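Local atomic coordinates of walker-Type ATPase (Pyrococcus abyssi, PDB entry 2QEN), a protein that is of unknown cellular function but binds ADP and magnesium and is thought to act as a P-loop ATPase. Residues Arg22-Ser27 and Arg49-Glu54; Glu64-Arg69 and Ala137-Phe142; Val247-Asn252 and Gly256-Arg261; Asp286-Ile291 and Met327-Glu332. The protein carries 1 engineered substitution. One frame throughout, in Å; residues are numbered along the deposited sequence.

Interaction 1 of 4, residues Arg22-Ser27 and Arg49-Glu54; sequences RKLEES and RAFLNE
Leu24 and Phe51 make the centre of this helix-to-helix contact, with Glu25 at its margin. Leu24 can be followed outward. Its CB already comes 4.1 Å from CE1 of Phe51. The next atom, CG, sits 4.0 Å from CZ of the same ring. CD2 then swings in over the middle of one ring face, 3.8 Å above the plane of Phe51. This is a CH-pi contact, with CD2 only 12° off the ring normal. The ring can receive it because Phe51 holds CG anti to the backbone N (chi1 -167°), which carries the phenyl group out from helix 44-54 toward helix 18-30. Glu25 takes the rim instead. Its CG lies near the ring plane, 3.5 Å from CE1 of Phe51. The Glu25 chain is extended beyond CG, and its carboxylate forms a salt bridge with Arg55. Arg55 also makes a cation-pi contact with Phe51. The ring thus has both apolar and charged neighbours. Helix 44-54 is the one that follows the P-loop. The contact sits over the parallel sheet: Leu24 rests on Thr34 and Leu36 of strand 33-37, and Phe51 on Ile131 of strand 130-135.

Interaction 2 of 4, residues Glu64-Arg69 and Ala137-Phe142; sequences ELYAER and AQYLRF
Tyr66 turns its ring toward Tyr139 and Phe142 by setting CG anti to the backbone N (chi1 159°). Tyr139 and Phe142 instead have CG anti to the carbonyl carbon. The three rings meet as an aromatic cluster. CD1 of Tyr139 comes over one face of Tyr66, off toward the rim, and lies 3.5 Å from CD2 of Tyr66. These two rings meet obliquely, with their planes 41° apart. On the Phe142 side, CE1 of Tyr66 lies over a face of the phenyl ring and comes 3.4 Å from CD2 of Phe142. Here the planes differ by 38°. The other face of Phe142 carries CG of Arg141. The guanidinium of Arg141 in turn has CE2 of Phe142 3.4 Å above its centre. A hydrogen bond from NH1 of Arg141 to the backbone O of Gln138, 2.9 Å long, limits its rotation; the donor stands above the carbonyl plane. The 137-142 segment follows strand 130-135, and Tyr139 also lies close to Glu136, a magnesium-binding residue in this protein. Replacing Tyr66 by an alanine would probably leave one face of Phe142 without its aromatic mate. Between residues 64-69 and 137-142 the contact is made by carbon surfaces, mainly the three rings. No hydrogen bond crosses, so it rests on dispersion and shape fit rather than on directed polar bonds.

Interaction 3 of 4, residues Val247-Asn252 and Gly256-Arg261; sequences VEYLRN and GRAMKR
Glu248, Tyr249 and Asn252 face Ala258, Arg257 and Arg261 across a splayed helical hairpin. Its arms, helices 239-252 and 255-280, are joined by a very short turn. The axes of the two segments come within 8.2 Å, and their directions differ by 135°. Glu248 comes first. Its CB packs 3.6 Å from the carbonyl O of Ala258. A bend at chi2 (-53°) then turns the carboxylate toward Arg261. OE1 lies over one face of that guanidinium, 3.4 Å from NH1 of Arg261. The pair is a salt bridge by charge alone, since no N-H points at the oxygen. A glutamine in place of Glu248 would probably leave the Arg261 guanidinium without its opposite charge across the hairpin. Tyr249 follows, at the point where the backbones are nearest. CB of Ala258 sits 3.5 Å from CA of Tyr249, and the small methyl allows this close approach. The Tyr249 ring runs on past Ala258 to Glu227, which hydrogen-bonds its hydroxyl, and meets Phe216 edge-to-face. Asn252 ends the walk near the turn. Its ND2 bonds back to O of Glu248 at 2.8 Å, on a lone pair in the carbonyl plane and only moderately bent, at 158°. This bond fixes the amide against its own helix. Across the hairpin, CB of Asn252 is 4.3 Å from CB of Arg257. The backbone O of Asn252 lies in the plane of the Arg257 guanidinium, at its edge, 3.6 Å from NH2 of Arg257.

Interaction 4 of 4, residues Asp286-Ile291 and Met327-Glu332; sequences DILRAI and MNWIVE
The indole of Trp329 is the one flat group in this contact, and Leu288 meets it from above. CD2 of Leu288 lies 3.9 Å above the ring plane, displaced toward the rim, and is 4.0 Å from CE3 of Trp329. The two side chains cross at about a right angle. The other methyl, CD1 of Leu288, points at CD1 of Ile330, but the model sets these two atoms too close together, so the placement of both is doubtful. Ile291 meets Ile330 more soundly one atom further back, with its CD1 3.9 Å from CG1 of Ile330. In Ile291, CG1 is anti to the carbonyl carbon (chi1 -63°), which carries CD1 out toward the strand. The topology is consistent with an MCM-type winged helix. Helix 282-292 belongs to its helical core, and strand 330-333 pairs antiparallel with strand 336-339 in the small sheet. Asn328, with positive phi, closes helix 314-326 in a Schellman motif and lets the chain turn into that strand. ND2 of Asn328 hydrogen-bonds to the backbone O of Ser172, in the ATPase part of the chain. Ile291 and Ile330 both rest on Ile339 of the partner strand, and Leu277 of helix 255-280 touches Leu288 and Trp329. The indole lies about 6 Å, side chain to side chain, from Arg41, an ADP-binding residue.

From the N terminus, interaction 1 closes first. It brings helix 18-30 against helix 44-54, with strand 33-37 and the P-loop in the connection between. Interaction 2 closes a longer excursion, joining helix 62-67, just after strand 57-61, to the turn that follows strand 130-135. Interaction 3 is the shortest closure, a hairpin of two successive helices. The second of these, helix 255-280, leads to helix 282-292. Interaction 4 then brings that helix to strand 330-333 in the winged-helix part. All four follow in series, and none nests or crosses. Interactions 2 and 4 come nearest, about 6 Å between closest atoms, without touching, although one lies in the ATPase part and the other in the winged-helix part.

Interaction 1 of 4, residues Arg22-Ser27 and Arg49-Glu54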
# COMPACT_ATOMS: atom_id res chain seq x y z
N ARG A 22 -17.05 1.33 -3.40
CA ARG A 22 -18.18 2.04 -2.81
C ARG A 22 -17.80 2.67 -1.46
O ARG A 22 -18.10 3.84 -1.22
CB ARG A 22 -19.40 1.11 -2.63
CG ARG A 22 -20.60 1.78 -1.95
CD ARG A 22 -21.78 0.81 -1.73
NE ARG A 22 -21.31 -0.50 -1.26
CZ ARG A 22 -21.14 -0.83 0.02
NH1 ARG A 22 -21.41 0.04 0.99
NH2 ARG A 22 -20.69 -2.06 0.32
N LYS A 23 -17.13 1.89 -0.62
CA LYS A 23 -16.66 2.39 0.68
C LYS A 23 -15.66 3.55 0.56
O LYS A 23 -15.67 4.45 1.39
CB LYS A 23 -16.12 1.25 1.55
CG LYS A 23 -17.25 0.38 2.17
CD LYS A 23 -16.71 -0.92 2.76
CE LYS A 23 -17.62 -1.45 3.88
NZ LYS A 23 -18.50 -2.60 3.47
N LEU A 24 -14.83 3.53 -0.48
CA LEU A 24 -13.91 4.61 -0.78
C LEU A 24 -14.69 5.88 -1.21
O LEU A 24 -14.40 6.96 -0.71
CB LEU A 24 -12.90 4.18 -1.85
CG LEU A 24 -11.63 5.00 -2.08
CD1 LEU A 24 -10.91 5.30 -0.78
CD2 LEU A 24 -10.69 4.26 -3.02
N GLU A 25 -15.67 5.72 -2.11
CA GLU A 25 -16.56 6.81 -2.54
C GLU A 25 -17.28 7.43 -1.35
O GLU A 25 -17.35 8.66 -1.24
CB GLU A 25 -17.61 6.33 -3.54
CG GLU A 25 -17.09 6.12 -4.95
CD GLU A 25 -18.19 5.85 -5.98
OE1 GLU A 25 -19.39 6.10 -5.69
OE2 GLU A 25 -17.84 5.38 -7.08
N GLU A 26 -17.83 6.57 -0.49
CA GLU A 26 -18.53 6.99 0.72
C GLU A 26 -17.62 7.78 1.66
O GLU A 26 -18.03 8.80 2.20
CB GLU A 26 -19.16 5.78 1.43
CG GLU A 26 -20.34 5.14 0.68
CD GLU A 26 -20.94 3.90 1.37
OE1 GLU A 26 -20.29 3.30 2.25
OE2 GLU A 26 -22.09 3.51 1.02
N SER A 27 -16.38 7.33 1.82
CA SER A 27 -15.45 8.01 2.70
C SER A 27 -15.10 9.42 2.21
O SER A 27 -15.05 10.37 3.00
CB SER A 27 -14.19 7.19 2.91
OG SER A 27 -13.38 7.83 3.89
N ARG A 49 -5.70 3.33 -8.52
CA ARG A 49 -5.56 3.71 -9.93
C ARG A 49 -6.85 3.60 -10.73
O ARG A 49 -7.17 4.48 -11.54
CB ARG A 49 -4.45 2.90 -10.63
CG ARG A 49 -3.02 3.34 -10.30
CD ARG A 49 -2.00 2.70 -11.22
NE ARG A 49 -1.94 1.25 -11.01
CZ ARG A 49 -1.12 0.65 -10.16
NH1 ARG A 49 -0.26 1.34 -9.42
NH2 ARG A 49 -1.18 -0.67 -10.04
N ALA A 50 -7.59 2.50 -10.52
CA ALA A 50 -8.91 2.29 -11.13
C ALA A 50 -9.91 3.38 -10.70
O ALA A 50 -10.65 3.90 -11.52
CB ALA A 50 -9.43 0.91 -10.76
N PHE A 51 -9.90 3.72 -9.42
CA PHE A 51 -10.74 4.77 -8.84
C PHE A 51 -10.45 6.15 -9.46
O PHE A 51 -11.37 6.89 -9.80
CB PHE A 51 -10.50 4.82 -7.33
CG PHE A 51 -11.50 5.63 -6.55
CD1 PHE A 51 -12.74 5.10 -6.22
CD2 PHE A 51 -11.17 6.92 -6.10
CE1 PHE A 51 -13.64 5.82 -5.48
CE2 PHE A 51 -12.07 7.66 -5.35
CZ PHE A 51 -13.32 7.11 -5.04
N LEU A 52 -9.17 6.48 -9.60
CA LEU A 52 -8.76 7.76 -10.20
C LEU A 52 -8.93 7.78 -11.71
O LEU A 52 -9.00 8.86 -12.30
CB LEU A 52 -7.32 8.14 -9.83
CG LEU A 52 -7.04 8.40 -8.34
CD1 LEU A 52 -5.53 8.46 -8.07
CD2 LEU A 52 -7.74 9.67 -7.88
N ASN A 53 -9.01 6.60 -12.34
CA ASN A 53 -9.22 6.50 -13.79
C ASN A 53 -10.51 7.22 -14.21
O ASN A 53 -10.59 7.80 -15.28
CB ASN A 53 -9.25 5.04 -14.24
CG ASN A 53 -9.22 4.88 -15.77
OD1 ASN A 53 -8.38 5.46 -16.46
ND2 ASN A 53 -10.13 4.05 -16.30
N GLU A 54 -11.51 7.18 -13.33
CA GLU A 54 -12.82 7.77 -13.61
C GLU A 54 -13.02 9.13 -12.94
O GLU A 54 -13.93 9.88 -13.30
CB GLU A 54 -13.94 6.80 -13.22
CG GLU A 54 -14.13 5.67 -14.24
CD GLU A 54 -15.00 4.53 -13.72
OE1 GLU A 54 -16.22 4.73 -13.56
OE2 GLU A 54 -14.46 3.43 -13.49

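Interaction 2 of 4, residues Glu64-Arg69 and Ala137-Phe142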
# COMPACT_ATOMS: atom_id res chain seq x y z
N GLU A 64 8.60 5.52 -4.07
CA GLU A 64 9.46 5.90 -5.19
C GLU A 64 10.17 7.26 -4.96
O GLU A 64 11.28 7.45 -5.45
CB GLU A 64 8.64 5.91 -6.50
CG GLU A 64 9.38 6.36 -7.77
CD GLU A 64 8.45 6.67 -8.96
OE1 GLU A 64 7.20 6.72 -8.79
OE2 GLU A 64 8.97 6.90 -10.08
N LEU A 65 9.55 8.18 -4.21
CA LEU A 65 10.20 9.46 -3.88
C LEU A 65 11.31 9.29 -2.84
O LEU A 65 12.32 9.97 -2.87
CB LEU A 65 9.18 10.49 -3.37
CG LEU A 65 8.35 11.31 -4.36
CD1 LEU A 65 7.24 12.06 -3.64
CD2 LEU A 65 9.21 12.29 -5.15
N TYR A 66 11.08 8.38 -1.91
CA TYR A 66 12.03 8.08 -0.84
C TYR A 66 13.21 7.22 -1.32
O TYR A 66 14.35 7.46 -0.93
CB TYR A 66 11.26 7.39 0.29
CG TYR A 66 12.10 6.58 1.26
CD1 TYR A 66 12.69 7.19 2.37
CD2 TYR A 66 12.28 5.21 1.07
CE1 TYR A 66 13.45 6.44 3.27
CE2 TYR A 66 13.05 4.45 1.97
CZ TYR A 66 13.62 5.07 3.06
OH TYR A 66 14.36 4.34 3.95
N ALA A 67 12.91 6.24 -2.18
CA ALA A 67 13.86 5.22 -2.65
C ALA A 67 15.30 5.67 -2.94
O ALA A 67 16.25 5.06 -2.43
CB ALA A 67 13.29 4.48 -3.87
N GLU A 68 15.46 6.72 -3.73
CA GLU A 68 16.80 7.12 -4.21
C GLU A 68 17.76 7.55 -3.10
O GLU A 68 18.81 6.94 -2.91
CB GLU A 68 16.69 8.19 -5.32
CG GLU A 68 18.02 8.78 -5.83
CD GLU A 68 18.89 7.79 -6.63
OE1 GLU A 68 18.40 6.70 -7.01
OE2 GLU A 68 20.08 8.12 -6.87
N ARG A 69 17.40 8.60 -2.36
CA ARG A 69 18.28 9.19 -1.34
C ARG A 69 17.89 8.85 0.10
O ARG A 69 18.58 9.25 1.04
CB ARG A 69 18.35 10.71 -1.52
CG ARG A 69 18.88 11.19 -2.88
CD ARG A 69 19.32 12.65 -2.84
NE ARG A 69 20.68 12.79 -2.31
CZ ARG A 69 21.38 13.92 -2.27
NH1 ARG A 69 20.86 15.06 -2.72
NH2 ARG A 69 22.61 13.91 -1.78
N ALA A 137 1.99 6.71 2.11
CA ALA A 137 2.22 8.03 2.67
C ALA A 137 3.06 8.02 3.97
O ALA A 137 3.53 9.07 4.42
CB ALA A 137 0.88 8.74 2.88
N GLN A 138 3.26 6.85 4.56
CA GLN A 138 4.11 6.75 5.75
C GLN A 138 5.56 7.12 5.44
O GLN A 138 6.32 7.48 6.35
CB GLN A 138 4.01 5.36 6.42
CG GLN A 138 4.67 4.22 5.66
CD GLN A 138 3.75 3.56 4.64
OE1 GLN A 138 2.66 4.04 4.36
NE2 GLN A 138 4.19 2.44 4.09
N TYR A 139 5.95 7.06 4.16
CA TYR A 139 7.29 7.47 3.76
C TYR A 139 7.48 8.99 3.77
O TYR A 139 8.60 9.47 3.60
CB TYR A 139 7.68 6.90 2.40
CG TYR A 139 7.96 5.41 2.43
CD1 TYR A 139 9.21 4.93 2.77
CD2 TYR A 139 6.96 4.49 2.11
CE1 TYR A 139 9.48 3.55 2.80
CE2 TYR A 139 7.22 3.11 2.13
CZ TYR A 139 8.48 2.65 2.47
OH TYR A 139 8.73 1.30 2.52
N LEU A 140 6.41 9.73 3.97
CA LEU A 140 6.49 11.18 4.05
C LEU A 140 7.12 11.64 5.36
O LEU A 140 7.46 12.81 5.51
CB LEU A 140 5.12 11.84 3.83
CG LEU A 140 4.48 11.62 2.44
CD1 LEU A 140 3.05 12.21 2.37
CD2 LEU A 140 5.37 12.17 1.28
N ARG A 141 7.31 10.70 6.30
CA ARG A 141 8.06 10.96 7.53
C ARG A 141 9.54 11.21 7.21
O ARG A 141 10.27 11.76 8.04
CB ARG A 141 7.87 9.84 8.57
CG ARG A 141 8.60 8.52 8.31
CD ARG A 141 8.19 7.49 9.35
NE ARG A 141 8.99 6.25 9.33
CZ ARG A 141 8.80 5.23 8.49
NH1 ARG A 141 7.85 5.29 7.56
NH2 ARG A 141 9.57 4.15 8.57
N PHE A 142 9.95 10.83 6.01
CA PHE A 142 11.32 11.08 5.53
C PHE A 142 11.40 12.35 4.65
O PHE A 142 12.39 12.58 3.95
CB PHE A 142 11.84 9.86 4.78
CG PHE A 142 11.94 8.62 5.63
CD1 PHE A 142 12.95 8.50 6.60
CD2 PHE A 142 11.05 7.57 5.46
CE1 PHE A 142 13.05 7.35 7.39
CE2 PHE A 142 11.15 6.41 6.24
CZ PHE A 142 12.15 6.30 7.22

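Interaction 3 of 4, residues Val247-Asn252 and Gly256-Arg261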
# COMPACT_ATOMS: atom_id res chain seq x y z
N VAL A 247 -0.04 -16.26 -14.28
CA VAL A 247 1.04 -16.08 -15.27
C VAL A 247 1.96 -17.31 -15.40
O VAL A 247 2.17 -17.80 -16.51
CB VAL A 247 1.87 -14.79 -14.95
CG1 VAL A 247 3.11 -14.66 -15.86
CG2 VAL A 247 0.97 -13.53 -15.09
N GLU A 248 2.51 -17.80 -14.29
CA GLU A 248 3.43 -18.96 -14.32
C GLU A 248 2.77 -20.23 -14.83
O GLU A 248 3.39 -21.02 -15.52
CB GLU A 248 4.08 -19.20 -12.95
CG GLU A 248 5.10 -18.14 -12.52
CD GLU A 248 6.18 -17.90 -13.58
OE1 GLU A 248 6.50 -18.85 -14.33
OE2 GLU A 248 6.71 -16.77 -13.69
N TYR A 249 1.48 -20.40 -14.53
CA TYR A 249 0.73 -21.54 -15.03
C TYR A 249 0.54 -21.48 -16.54
O TYR A 249 0.70 -22.50 -17.20
CB TYR A 249 -0.61 -21.72 -14.29
CG TYR A 249 -1.19 -23.13 -14.41
CD1 TYR A 249 -1.77 -23.57 -15.61
CD2 TYR A 249 -1.16 -24.00 -13.34
CE1 TYR A 249 -2.30 -24.87 -15.73
CE2 TYR A 249 -1.70 -25.29 -13.45
CZ TYR A 249 -2.27 -25.71 -14.65
OH TYR A 249 -2.78 -26.99 -14.76
N LEU A 250 0.22 -20.29 -17.07
CA LEU A 250 0.06 -20.08 -18.52
C LEU A 250 1.37 -20.34 -19.28
O LEU A 250 1.38 -20.83 -20.40
CB LEU A 250 -0.41 -18.64 -18.80
CG LEU A 250 -1.83 -18.23 -18.40
CD1 LEU A 250 -2.22 -16.92 -19.09
CD2 LEU A 250 -2.84 -19.31 -18.73
N ARG A 251 2.49 -19.99 -18.64
CA ARG A 251 3.80 -20.16 -19.22
C ARG A 251 4.34 -21.61 -19.10
O ARG A 251 5.13 -22.03 -19.93
CB ARG A 251 4.75 -19.16 -18.57
CG ARG A 251 4.46 -17.74 -19.04
CD ARG A 251 5.25 -16.70 -18.28
NE ARG A 251 5.10 -15.41 -18.94
CZ ARG A 251 5.77 -14.31 -18.64
NH1 ARG A 251 6.65 -14.32 -17.67
NH2 ARG A 251 5.55 -13.21 -19.33
N ASN A 252 3.90 -22.34 -18.08
CA ASN A 252 4.49 -23.63 -17.73
C ASN A 252 3.57 -24.84 -17.84
O ASN A 252 4.06 -25.95 -17.99
CB ASN A 252 5.08 -23.56 -16.31
CG ASN A 252 6.29 -22.67 -16.26
OD1 ASN A 252 7.38 -23.11 -16.61
ND2 ASN A 252 6.10 -21.40 -15.86
N GLY A 256 2.64 -28.12 -10.39
CA GLY A 256 3.91 -28.18 -9.67
C GLY A 256 4.92 -27.12 -10.08
O GLY A 256 5.43 -26.40 -9.24
N ARG A 257 5.20 -27.04 -11.39
CA ARG A 257 6.17 -26.08 -11.93
C ARG A 257 5.72 -24.62 -11.83
O ARG A 257 6.52 -23.75 -11.52
CB ARG A 257 6.54 -26.42 -13.39
CG ARG A 257 7.56 -27.52 -13.50
CD ARG A 257 8.02 -27.72 -14.94
NE ARG A 257 6.89 -27.92 -15.86
CZ ARG A 257 6.31 -29.09 -16.11
NH1 ARG A 257 6.75 -30.20 -15.55
NH2 ARG A 257 5.30 -29.14 -16.97
N ALA A 258 4.43 -24.36 -12.07
CA ALA A 258 3.88 -23.01 -11.84
C ALA A 258 4.01 -22.56 -10.38
O ALA A 258 4.34 -21.39 -10.11
CB ALA A 258 2.44 -22.95 -12.26
N MET A 259 3.73 -23.44 -9.43
CA MET A 259 3.85 -23.08 -8.02
C MET A 259 5.32 -22.93 -7.59
O MET A 259 5.65 -22.06 -6.79
CB MET A 259 3.14 -24.10 -7.13
CG MET A 259 2.93 -23.66 -5.67
SD MET A 259 1.85 -22.21 -5.47
CE MET A 259 3.05 -20.94 -5.32
N LYS A 260 6.19 -23.80 -8.11
CA LYS A 260 7.61 -23.73 -7.82
C LYS A 260 8.15 -22.35 -8.24
O LYS A 260 8.81 -21.68 -7.46
CB LYS A 260 8.36 -24.86 -8.54
CG LYS A 260 9.44 -25.54 -7.72
CD LYS A 260 10.17 -26.63 -8.50
CE LYS A 260 11.42 -26.09 -9.22
NZ LYS A 260 12.44 -27.17 -9.51
N ARG A 261 7.83 -21.94 -9.46
CA ARG A 261 8.20 -20.64 -10.01
C ARG A 261 7.56 -19.46 -9.26
O ARG A 261 8.19 -18.43 -9.08
CB ARG A 261 7.87 -20.55 -11.50
CG ARG A 261 8.57 -21.58 -12.37
CD ARG A 261 10.04 -21.23 -12.54
NE ARG A 261 10.39 -20.75 -13.88
CZ ARG A 261 10.27 -19.49 -14.30
NH1 ARG A 261 9.78 -18.55 -13.50
NH2 ARG A 261 10.64 -19.18 -15.53

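Interaction 4 of 4, residues Asp286-Ile291 and Met327-Glu332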
# COMPACT_ATOMS: atom_id res chain seq x y z
N ASP A 286 15.07 -12.91 12.58
CA ASP A 286 15.08 -14.03 13.53
C ASP A 286 13.69 -14.26 14.14
O ASP A 286 13.25 -15.40 14.26
CB ASP A 286 16.10 -13.76 14.65
CG ASP A 286 17.56 -13.97 14.21
OD1 ASP A 286 17.83 -14.46 13.09
OD2 ASP A 286 18.46 -13.64 15.02
N ILE A 287 13.03 -13.18 14.54
CA ILE A 287 11.70 -13.25 15.15
C ILE A 287 10.66 -13.73 14.13
O ILE A 287 9.82 -14.57 14.43
CB ILE A 287 11.30 -11.89 15.77
CG1 ILE A 287 12.21 -11.54 16.97
CG2 ILE A 287 9.83 -11.88 16.19
CD1 ILE A 287 12.01 -10.12 17.54
N LEU A 288 10.76 -13.19 12.93
CA LEU A 288 9.91 -13.55 11.79
C LEU A 288 10.04 -15.03 11.44
O LEU A 288 9.03 -15.74 11.32
CB LEU A 288 10.29 -12.67 10.60
CG LEU A 288 9.35 -11.53 10.15
CD1 LEU A 288 8.27 -11.12 11.14
CD2 LEU A 288 10.07 -10.33 9.59
N ARG A 289 11.27 -15.51 11.30
CA ARG A 289 11.48 -16.93 11.04
C ARG A 289 10.92 -17.83 12.15
O ARG A 289 10.22 -18.80 11.86
CB ARG A 289 12.94 -17.23 10.75
CG ARG A 289 13.13 -18.58 10.11
CD ARG A 289 14.50 -18.72 9.48
NE ARG A 289 14.57 -18.13 8.14
CZ ARG A 289 15.30 -17.07 7.82
NH1 ARG A 289 16.04 -16.46 8.74
NH2 ARG A 289 15.30 -16.62 6.57
N ALA A 290 11.19 -17.47 13.41
CA ALA A 290 10.64 -18.19 14.55
C ALA A 290 9.11 -18.35 14.47
O ALA A 290 8.60 -19.46 14.59
CB ALA A 290 11.04 -17.47 15.89
N ILE A 291 8.39 -17.25 14.27
CA ILE A 291 6.93 -17.24 14.12
C ILE A 291 6.46 -18.14 12.97
O ILE A 291 5.59 -18.98 13.16
CB ILE A 291 6.37 -15.79 13.96
CG1 ILE A 291 6.67 -14.98 15.23
CG2 ILE A 291 4.84 -15.78 13.62
CD1 ILE A 291 6.40 -13.49 15.13
N MET A 327 4.64 -2.29 11.06
CA MET A 327 5.10 -2.47 9.69
C MET A 327 4.20 -3.46 8.95
O MET A 327 4.36 -3.67 7.76
CB MET A 327 6.55 -2.99 9.69
CG MET A 327 7.65 -1.91 9.69
SD MET A 327 9.27 -2.66 10.02
CE MET A 327 10.26 -1.96 8.73
N ASN A 328 3.29 -4.11 9.69
CA ASN A 328 2.37 -5.10 9.13
C ASN A 328 3.03 -6.40 8.61
O ASN A 328 2.48 -7.07 7.71
CB ASN A 328 1.50 -4.47 8.04
CG ASN A 328 0.02 -4.71 8.25
OD1 ASN A 328 -0.39 -5.45 9.15
ND2 ASN A 328 -0.79 -4.07 7.42
N TRP A 329 4.20 -6.75 9.14
CA TRP A 329 4.79 -8.07 8.84
C TRP A 329 3.96 -9.13 9.53
O TRP A 329 3.80 -10.25 9.04
CB TRP A 329 6.25 -8.18 9.29
CG TRP A 329 7.20 -7.48 8.36
CD1 TRP A 329 7.69 -6.22 8.49
CD2 TRP A 329 7.79 -8.00 7.16
NE1 TRP A 329 8.53 -5.91 7.46
CE2 TRP A 329 8.61 -6.99 6.62
CE3 TRP A 329 7.70 -9.23 6.50
CZ2 TRP A 329 9.34 -7.16 5.44
CZ3 TRP A 329 8.43 -9.41 5.32
CH2 TRP A 329 9.24 -8.38 4.81
N ILE A 330 3.38 -8.72 10.66
CA ILE A 330 2.78 -9.62 11.63
C ILE A 330 1.44 -9.11 12.15
O ILE A 330 1.23 -7.91 12.29
CB ILE A 330 3.82 -9.87 12.77
CG1 ILE A 330 4.28 -11.29 12.76
CG2 ILE A 330 3.41 -9.38 14.15
CD1 ILE A 330 5.52 -11.38 12.05
N VAL A 331 0.54 -10.05 12.43
CA VAL A 331 -0.67 -9.79 13.19
C VAL A 331 -0.56 -10.54 14.54
O VAL A 331 -0.05 -11.68 14.60
CB VAL A 331 -1.94 -10.25 12.41
CG1 VAL A 331 -3.17 -9.82 13.12
CG2 VAL A 331 -1.96 -9.65 11.00
N GLU A 332 -1.00 -9.88 15.62
CA GLU A 332 -1.22 -10.54 16.90
C GLU A 332 -2.72 -10.69 17.14
O GLU A 332 -3.44 -9.69 17.21
CB GLU A 332 -0.59 -9.77 18.07
CG GLU A 332 -0.86 -10.43 19.44
CD GLU A 332 -0.20 -9.72 20.63
OE1 GLU A 332 0.29 -8.57 20.48
OE2 GLU A 332 -0.16 -10.33 21.73